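TssK (Serratia sp. FS14, PDB 5Y0E) probably serves as a trimeric baseplate subunit of the type VI secretion system, the contractile machine with which bacteria inject effectors into neighbouring cells. Local coordinates at residues 204-209 with 246-251; 271-276 with 307-312; 318-323 with 343-348. All coordinates share one frame; numbering follows the deposited sequence.

Contact 1 (204-209 with 246-251); sequences NDLQGL and GQVSHA
The first torsion of Q207 sets CG trans to its main-chain nitrogen (chi1 175°), and the extended chain beyond carries the amide across to S249, while V248 turns one methyl toward each of two neighbours. These residues join the antiparallel helices 197-222 and 229-253 of the helical domain, a worked example of an interhelical seam with an apolar part and a water-bridged polar part. Measured over the short segments, the axes approach to 9.6 Å and their N-to-C directions diverge by 147°. V248 is the wedge. Its CG1, held between backbone N and carbonyl carbon (chi1 81°), presses on CB of Q207 at 3.7 Å and lies 3.9 Å from Q207 CA, close to the opposing backbone. Its CG2 meets CD2 of L206 at 4.2 Å, a looser methyl-to-methyl touch. I203 and L210 of helix 197-222 extend the surface on which V248 rests, and L206 also packs against W266 of helix 259-273. S249, the next residue along, packs on L286 of the second subunit, which places this seam close to the trimer interface. In the polar part the Q207 amide passes alongside the S249 backbone, OE1 standing 3.5 Å from S249 CA. A single water bridges the two residues, donating to Q207 OE1 over 3.2 Å and hydrogen-bonding S249 OG at 3.0 Å.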
loop_
_atom_site.group_PDB
_atom_site.type_symbol
_atom_site.label_atom_id
_atom_site.label_comp_id
_atom_site.label_asym_id
_atom_site.label_seq_id
_atom_site.Cartn_x
_atom_site.Cartn_y
_atom_site.Cartn_z
ATOM N N ASN A 204 -13.367 5.681 4.645
ATOM C CA ASN A 204 -13.666 6.429 5.844
ATOM C C ASN A 204 -14.231 5.522 6.926
ATOM O O ASN A 204 -13.892 5.666 8.103
ATOM C CB ASN A 204 -14.606 7.573 5.494
ATOM C CG ASN A 204 -14.925 8.430 6.663
ATOM O OD1 ASN A 204 -14.056 9.017 7.300
ATOM N ND2 ASN A 204 -16.188 8.509 6.964
ATOM N N ASP A 205 -15.051 4.555 6.545
ATOM C CA ASP A 205 -15.555 3.598 7.518
ATOM C C ASP A 205 -14.438 2.756 8.108
ATOM O O ASP A 205 -14.361 2.580 9.323
ATOM C CB ASP A 205 -16.597 2.699 6.876
ATOM C CG ASP A 205 -17.891 3.404 6.647
ATOM O OD1 ASP A 205 -18.154 4.410 7.318
ATOM O OD2 ASP A 205 -18.643 2.950 5.788
ATOM N N LEU A 206 -13.578 2.203 7.264
ATOM C CA LEU A 206 -12.533 1.339 7.788
ATOM C C LEU A 206 -11.614 2.096 8.739
ATOM O O LEU A 206 -11.161 1.549 9.749
ATOM C CB LEU A 206 -11.748 0.724 6.644
ATOM C CG LEU A 206 -10.589 -0.123 7.117
ATOM C CD1 LEU A 206 -11.123 -1.273 7.937
ATOM C CD2 LEU A 206 -9.784 -0.626 5.959
ATOM N N GLN A 207 -11.360 3.370 8.457
ATOM C CA GLN A 207 -10.499 4.135 9.337
ATOM C C GLN A 207 -11.140 4.298 10.703
ATOM O O GLN A 207 -10.480 4.123 11.725
ATOM C CB GLN A 207 -10.161 5.479 8.696
ATOM C CG GLN A 207 -9.349 6.410 9.588
ATOM C CD GLN A 207 -8.801 7.650 8.874
ATOM O OE1 GLN A 207 -7.604 7.772 8.660
ATOM N NE2 GLN A 207 -9.675 8.564 8.522
ATOM N N GLY A 208 -12.431 4.590 10.747
ATOM C CA GLY A 208 -13.075 4.784 12.026
ATOM C C GLY A 208 -13.143 3.510 12.835
ATOM O O GLY A 208 -12.997 3.525 14.053
ATOM N N LEU A 209 -13.362 2.390 12.174
ATOM C CA LEU A 209 -13.283 1.127 12.871
ATOM C C LEU A 209 -11.892 0.927 13.439
ATOM O O LEU A 209 -11.729 0.620 14.627
ATOM C CB LEU A 209 -13.667 -0.007 11.930
ATOM C CG LEU A 209 -13.909 -1.356 12.600
ATOM C CD1 LEU A 209 -14.866 -1.265 13.798
ATOM C CD2 LEU A 209 -14.481 -2.273 11.581
ATOM N N GLY A 246 -1.972 3.393 9.764
ATOM C CA GLY A 246 -1.144 4.204 8.918
ATOM C C GLY A 246 -1.489 4.008 7.475
ATOM O O GLY A 246 -1.553 4.963 6.716
ATOM N N GLN A 247 -1.727 2.761 7.103
ATOM C CA GLN A 247 -2.062 2.436 5.727
ATOM C C GLN A 247 -3.319 3.150 5.285
ATOM O O GLN A 247 -3.363 3.704 4.186
ATOM C CB GLN A 247 -2.232 0.930 5.571
ATOM C CG GLN A 247 -2.073 0.431 4.177
ATOM C CD GLN A 247 -2.527 -0.999 4.000
ATOM O OE1 GLN A 247 -3.705 -1.245 3.864
ATOM N NE2 GLN A 247 -1.604 -1.940 3.981
ATOM N N VAL A 248 -4.344 3.157 6.130
ATOM C CA VAL A 248 -5.620 3.708 5.715
ATOM C C VAL A 248 -5.583 5.217 5.809
ATOM O O VAL A 248 -6.179 5.906 4.981
ATOM C CB VAL A 248 -6.785 3.093 6.526
ATOM C CG1 VAL A 248 -6.957 3.733 7.867
ATOM C CG2 VAL A 248 -8.077 3.197 5.776
ATOM N N SER A 249 -4.846 5.753 6.778
ATOM C CA SER A 249 -4.619 7.191 6.832
ATOM C C SER A 249 -4.017 7.704 5.535
ATOM O O SER A 249 -4.453 8.714 4.988
ATOM C CB SER A 249 -3.691 7.524 7.984
ATOM O OG SER A 249 -3.714 8.900 8.206
ATOM N N HIS A 250 -2.997 7.029 5.042
ATOM C CA HIS A 250 -2.429 7.424 3.771
ATOM C C HIS A 250 -3.480 7.373 2.674
ATOM O O HIS A 250 -3.614 8.307 1.884
ATOM C CB HIS A 250 -1.248 6.524 3.434
ATOM C CG HIS A 250 -0.427 7.020 2.294
ATOM N ND1 HIS A 250 0.409 8.109 2.402
ATOM C CD2 HIS A 250 -0.331 6.594 1.019
ATOM C CE1 HIS A 250 0.999 8.316 1.244
ATOM N NE2 HIS A 250 0.561 7.415 0.385
ATOM N N ALA A 251 -4.240 6.281 2.615
ATOM C CA ALA A 251 -5.300 6.168 1.623
ATOM C C ALA A 251 -6.302 7.296 1.763
ATOM O O ALA A 251 -6.711 7.907 0.778
ATOM C CB ALA A 251 -5.993 4.819 1.767
HETATM O O HOH W 1 -6.037 10.419 9.431
#

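Contact 2 (271-276 with 307-312)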
loop_
_atom_site.group_PDB
_atom_site.type_symbol
_atom_site.label_atom_id
_atom_site.label_comp_id
_atom_site.label_asym_id
_atom_site.label_seq_id
_atom_site.Cartn_x
_atom_site.Cartn_y
_atom_site.Cartn_z
ATOM N N THR A 271 -6.721 -11.622 4.846
ATOM C CA THR A 271 -6.214 -12.972 4.988
ATOM C C THR A 271 -5.324 -13.127 6.210
ATOM O O THR A 271 -5.262 -14.213 6.777
ATOM C CB THR A 271 -5.488 -13.412 3.727
ATOM O OG1 THR A 271 -4.285 -12.668 3.556
ATOM C CG2 THR A 271 -6.393 -13.254 2.541
ATOM N N GLU A 272 -4.645 -12.073 6.653
ATOM C CA GLU A 272 -3.928 -12.194 7.917
ATOM C C GLU A 272 -4.890 -12.155 9.105
ATOM O O GLU A 272 -4.625 -12.758 10.138
ATOM C CB GLU A 272 -2.862 -11.100 8.044
ATOM C CG GLU A 272 -1.881 -11.288 9.194
ATOM C CD GLU A 272 -0.766 -10.230 9.250
ATOM O OE1 GLU A 272 -0.259 -9.973 10.346
ATOM O OE2 GLU A 272 -0.375 -9.664 8.209
ATOM N N LEU A 273 -6.003 -11.458 8.970
ATOM C CA LEU A 273 -6.982 -11.399 10.044
ATOM C C LEU A 273 -7.635 -12.762 10.301
ATOM O O LEU A 273 -7.927 -13.098 11.444
ATOM C CB LEU A 273 -8.005 -10.326 9.691
ATOM C CG LEU A 273 -8.929 -9.722 10.726
ATOM C CD1 LEU A 273 -8.150 -9.348 11.905
ATOM C CD2 LEU A 273 -9.619 -8.524 10.132
ATOM N N ALA A 274 -7.810 -13.569 9.260
ATOM C CA ALA A 274 -8.276 -14.940 9.405
ATOM C C ALA A 274 -7.473 -15.726 10.423
ATOM O O ALA A 274 -7.994 -16.666 11.009
ATOM C CB ALA A 274 -8.223 -15.661 8.064
ATOM N N SER A 275 -6.226 -15.347 10.665
ATOM C CA SER A 275 -5.460 -15.977 11.721
ATOM C C SER A 275 -6.196 -15.939 13.041
ATOM O O SER A 275 -6.103 -16.878 13.838
ATOM C CB SER A 275 -4.111 -15.295 11.848
ATOM O OG SER A 275 -3.360 -15.459 10.664
ATOM N N PHE A 276 -6.952 -14.885 13.274
ATOM C CA PHE A 276 -7.646 -14.700 14.531
ATOM C C PHE A 276 -9.054 -15.274 14.531
ATOM O O PHE A 276 -9.743 -15.171 15.529
ATOM C CB PHE A 276 -7.648 -13.215 14.868
ATOM C CG PHE A 276 -6.275 -12.649 14.951
ATOM C CD1 PHE A 276 -5.648 -12.130 13.824
ATOM C CD2 PHE A 276 -5.564 -12.690 16.126
ATOM C CE1 PHE A 276 -4.381 -11.664 13.893
ATOM C CE2 PHE A 276 -4.277 -12.195 16.176
ATOM C CZ PHE A 276 -3.700 -11.689 15.072
ATOM N N GLN A 307 -16.145 -8.546 9.995
ATOM C CA GLN A 307 -16.243 -9.712 10.852
ATOM C C GLN A 307 -15.043 -9.814 11.767
ATOM O O GLN A 307 -15.182 -10.153 12.943
ATOM C CB GLN A 307 -16.381 -10.980 10.023
ATOM C CG GLN A 307 -17.691 -11.034 9.307
ATOM C CD GLN A 307 -17.801 -12.214 8.364
ATOM O OE1 GLN A 307 -16.924 -13.089 8.317
ATOM N NE2 GLN A 307 -18.899 -12.256 7.615
ATOM N N GLY A 308 -13.851 -9.535 11.242
ATOM C CA GLY A 308 -12.658 -9.684 12.038
ATOM C C GLY A 308 -12.490 -8.622 13.088
ATOM O O GLY A 308 -11.801 -8.853 14.076
ATOM N N LEU A 309 -13.120 -7.470 12.906
ATOM C CA LEU A 309 -12.925 -6.339 13.787
ATOM C C LEU A 309 -14.125 -6.002 14.652
ATOM O O LEU A 309 -13.970 -5.279 15.625
ATOM C CB LEU A 309 -12.542 -5.107 12.961
ATOM C CG LEU A 309 -11.257 -5.289 12.152
ATOM C CD1 LEU A 309 -11.033 -4.235 11.077
ATOM C CD2 LEU A 309 -10.087 -5.348 13.100
ATOM N N SER A 310 -15.305 -6.500 14.334
ATOM C CA SER A 310 -16.479 -6.122 15.104
ATOM C C SER A 310 -16.480 -6.747 16.492
ATOM O O SER A 310 -16.035 -7.874 16.686
ATOM C CB SER A 310 -17.743 -6.527 14.378
ATOM O OG SER A 310 -18.822 -5.853 14.953
ATOM N N VAL A 311 -17.007 -6.004 17.456
ATOM C CA VAL A 311 -17.146 -6.440 18.835
ATOM C C VAL A 311 -18.602 -6.366 19.292
ATOM O O VAL A 311 -18.882 -6.313 20.473
ATOM C CB VAL A 311 -16.228 -5.631 19.772
ATOM C CG1 VAL A 311 -14.791 -5.867 19.424
ATOM C CG2 VAL A 311 -16.550 -4.148 19.711
ATOM N N VAL A 312 -19.531 -6.332 18.346
ATOM C CA VAL A 312 -20.952 -6.361 18.628
ATOM C C VAL A 312 -21.596 -7.382 17.714
ATOM O O VAL A 312 -21.002 -7.851 16.747
ATOM C CB VAL A 312 -21.627 -4.994 18.452
ATOM C CG1 VAL A 312 -21.000 -4.003 19.366
ATOM C CG2 VAL A 312 -21.553 -4.547 17.015
#
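At the C-terminal ends of helices 259-273 and 294-309, in the helical domain of TssK, L273 lies on the backbone of G308, an example of a large side chain of one helix resting directly on the main chain of another. L273 carries the contact. With CG trans to the main-chain nitrogen (chi1 -163°), its isobutyl group reaches over G308, CD2 lying 3.8 Å and CG 4.0 Å from G308 CA. Because G308 carries no side chain, the leucine methyl comes down on bare main chain, and L273 CD2 also stands 4.1 Å from G308 C. Next along the chain, L309 offers CG to L273 CD2 at 4.2 Å. L237 and L240 of helix 229-253 pack on L273 as well, whereas L309 leans on L209 and L210 of helix 197-222, so the pair is bordered by helices 197-222 and 229-253 too. F276 N donates to L273 O over 2.7 Å, and this same oxygen sits in the plane of the F276 ring, at its edge. Beside L273, E272 forms a salt bridge with R243 of the third subunit, and T271 and S275 hydrogen-bond to N242 of that subunit. The chemistry is thus divided: directional polar bonds join the subunits, while the leucine-glycine fit rests on close apolar contact, made at a glycine that is itself exposed.

Contact 3 (318-323 with 343-348); sequences IQLTLV and FGFVLA
Backbone hydrogen bonds between I318 and A441 and between G344, next to F343, and I442 set the frame in which I318 and F343 meet; L320 is likewise bonded to F439. The two segments lie on strands 317-324 and 343-350, which flank strand 436-443 in an antiparallel sheet of the C-terminal part of the chain. The case exemplifies packing over an intervening strand: each outer strand runs antiparallel to the central one, and their residues are linked through side chains alone. I318 and F343, with the nearest CA atoms of the two segments, are still 9.2 Å apart there, so long groups must bridge the gap. I318 does so with a chain extended past CG1 (chi2 161°), which brings CD1 to 4.4 Å from CZ of F343. Two residues further along both strands, L320 directs CD2 at the edge of the F345 ring, near its plane, 4.3 Å from CE1. Beyond these, L322 CD1 and L347 CD2 come near, at 4.8 Å, without close contact. F439 of the middle strand contacts both L320 and L347, and F345 meets the ring of F424 with planes at about 55°. Two aliphatic side chains thus face two aromatic rings across strand 436-443. For these two pairs, I318 with F343 and L320 with F345, the chemistry implies a dispersive, hydrophobic association, whose alignment is probably set by the hydrogen-bonded strand between rather than by bonds of its own.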
loop_
_atom_site.group_PDB
_atom_site.type_symbol
_atom_site.label_atom_id
_atom_site.label_comp_id
_atom_site.label_asym_id
_atom_site.label_seq_id
_atom_site.Cartn_x
_atom_site.Cartn_y
_atom_site.Cartn_z
ATOM N N ILE A 318 -23.733 0.275 16.547
ATOM C CA ILE A 318 -22.703 0.855 15.723
ATOM C C ILE A 318 -22.027 1.948 16.484
ATOM O O ILE A 318 -22.676 2.783 17.017
ATOM C CB ILE A 318 -23.319 1.447 14.457
ATOM C CG1 ILE A 318 -23.609 0.356 13.463
ATOM C CG2 ILE A 318 -22.375 2.393 13.783
ATOM C CD1 ILE A 318 -24.602 0.758 12.422
ATOM N N GLN A 319 -20.713 1.949 16.536
ATOM C CA GLN A 319 -20.014 2.962 17.279
ATOM C C GLN A 319 -19.809 4.198 16.450
ATOM O O GLN A 319 -19.566 4.116 15.289
ATOM C CB GLN A 319 -18.684 2.422 17.754
ATOM C CG GLN A 319 -17.908 3.346 18.641
ATOM C CD GLN A 319 -16.752 2.663 19.285
ATOM O OE1 GLN A 319 -16.504 1.517 19.042
ATOM N NE2 GLN A 319 -16.041 3.369 20.104
ATOM N N LEU A 320 -19.904 5.358 17.054
ATOM C CA LEU A 320 -19.709 6.560 16.311
ATOM C C LEU A 320 -18.431 7.186 16.769
ATOM O O LEU A 320 -18.192 7.284 17.930
ATOM C CB LEU A 320 -20.849 7.511 16.572
ATOM C CG LEU A 320 -22.026 7.503 15.620
ATOM C CD1 LEU A 320 -22.552 6.118 15.364
ATOM C CD2 LEU A 320 -23.121 8.356 16.207
ATOM N N THR A 321 -17.610 7.625 15.845
ATOM C CA THR A 321 -16.357 8.232 16.192
ATOM C C THR A 321 -16.509 9.665 16.624
ATOM O O THR A 321 -17.077 10.462 15.929
ATOM C CB THR A 321 -15.418 8.226 14.997
ATOM O OG1 THR A 321 -15.554 6.996 14.297
ATOM C CG2 THR A 321 -14.008 8.381 15.442
ATOM N N LEU A 322 -15.986 9.987 17.785
ATOM C CA LEU A 322 -16.048 11.331 18.266
ATOM C C LEU A 322 -14.837 12.028 17.725
ATOM O O LEU A 322 -13.733 11.803 18.159
ATOM C CB LEU A 322 -16.018 11.354 19.771
ATOM C CG LEU A 322 -17.286 10.944 20.477
ATOM C CD1 LEU A 322 -16.953 10.800 21.938
ATOM C CD2 LEU A 322 -18.373 11.972 20.293
ATOM N N VAL A 323 -15.053 12.876 16.745
ATOM C CA VAL A 323 -13.972 13.615 16.109
ATOM C C VAL A 323 -13.847 14.965 16.798
ATOM O O VAL A 323 -14.795 15.754 16.816
ATOM C CB VAL A 323 -14.218 13.774 14.606
ATOM C CG1 VAL A 323 -13.061 14.479 13.970
ATOM C CG2 VAL A 323 -14.418 12.411 13.966
ATOM N N PHE A 343 -32.277 4.309 16.122
ATOM C CA PHE A 343 -31.280 3.978 17.103
ATOM C C PHE A 343 -31.326 4.745 18.388
ATOM O O PHE A 343 -31.739 5.869 18.429
ATOM C CB PHE A 343 -29.901 4.236 16.507
ATOM C CG PHE A 343 -29.502 3.262 15.460
ATOM C CD1 PHE A 343 -29.934 3.408 14.173
ATOM C CD2 PHE A 343 -28.702 2.209 15.768
ATOM C CE1 PHE A 343 -29.582 2.512 13.207
ATOM C CE2 PHE A 343 -28.344 1.310 14.816
ATOM C CZ PHE A 343 -28.783 1.463 13.527
ATOM N N GLY A 344 -30.885 4.095 19.445
ATOM C CA GLY A 344 -30.736 4.740 20.726
ATOM C C GLY A 344 -29.330 5.312 20.766
ATOM O O GLY A 344 -28.492 5.024 19.937
ATOM N N PHE A 345 -29.030 6.108 21.766
ATOM C CA PHE A 345 -27.705 6.695 21.785
ATOM C C PHE A 345 -27.178 6.747 23.207
ATOM O O PHE A 345 -27.892 7.169 24.119
ATOM C CB PHE A 345 -27.743 8.078 21.149
ATOM C CG PHE A 345 -28.013 8.038 19.682
ATOM C CD1 PHE A 345 -26.974 7.908 18.781
ATOM C CD2 PHE A 345 -29.300 8.100 19.196
ATOM C CE1 PHE A 345 -27.215 7.857 17.423
ATOM C CE2 PHE A 345 -29.543 8.045 17.839
ATOM C CZ PHE A 345 -28.501 7.922 16.951
ATOM N N VAL A 346 -25.939 6.294 23.392
ATOM C CA VAL A 346 -25.345 6.158 24.717
ATOM C C VAL A 346 -23.928 6.712 24.703
ATOM O O VAL A 346 -23.176 6.523 23.743
ATOM C CB VAL A 346 -25.323 4.693 25.202
ATOM C CG1 VAL A 346 -24.831 4.630 26.607
ATOM C CG2 VAL A 346 -26.678 4.078 25.137
ATOM N N LEU A 347 -23.538 7.278 25.817
ATOM C CA LEU A 347 -22.215 7.794 26.006
ATOM C C LEU A 347 -21.523 7.000 27.096
ATOM O O LEU A 347 -21.967 6.997 28.195
ATOM C CB LEU A 347 -22.319 9.214 26.478
ATOM C CG LEU A 347 -22.125 10.288 25.459
ATOM C CD1 LEU A 347 -22.104 11.574 26.217
ATOM C CD2 LEU A 347 -20.808 10.072 24.766
ATOM N N ALA A 348 -20.440 6.323 26.785
ATOM C CA ALA A 348 -19.717 5.567 27.773
ATOM C C ALA A 348 -18.674 6.528 28.227
ATOM O O ALA A 348 -17.918 6.989 27.439
ATOM C CB ALA A 348 -19.086 4.359 27.134
#

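The three contacts follow one another along the chain, and the first touches both of the others. Contact 1 and contact 2 have centres 16 Å apart and belong to the same helical domain; L209 CD2 rests 3.7 Å from L309 CB, joining helix 197-222 to helix 294-309. Helix 197-222 also reaches the sheet of contact 3, whose centre is about 19 Å from that of contact 1: G208 CA lies 4.0 Å from T321 OG1. Contacts 2 and 3 do not touch, their nearest atoms being about 5 Å apart and their centres 22 Å. Helix-side contacts 1 and 2 both adjoin other subunits, whereas the segments of contact 3 touch no other chain of the trimer.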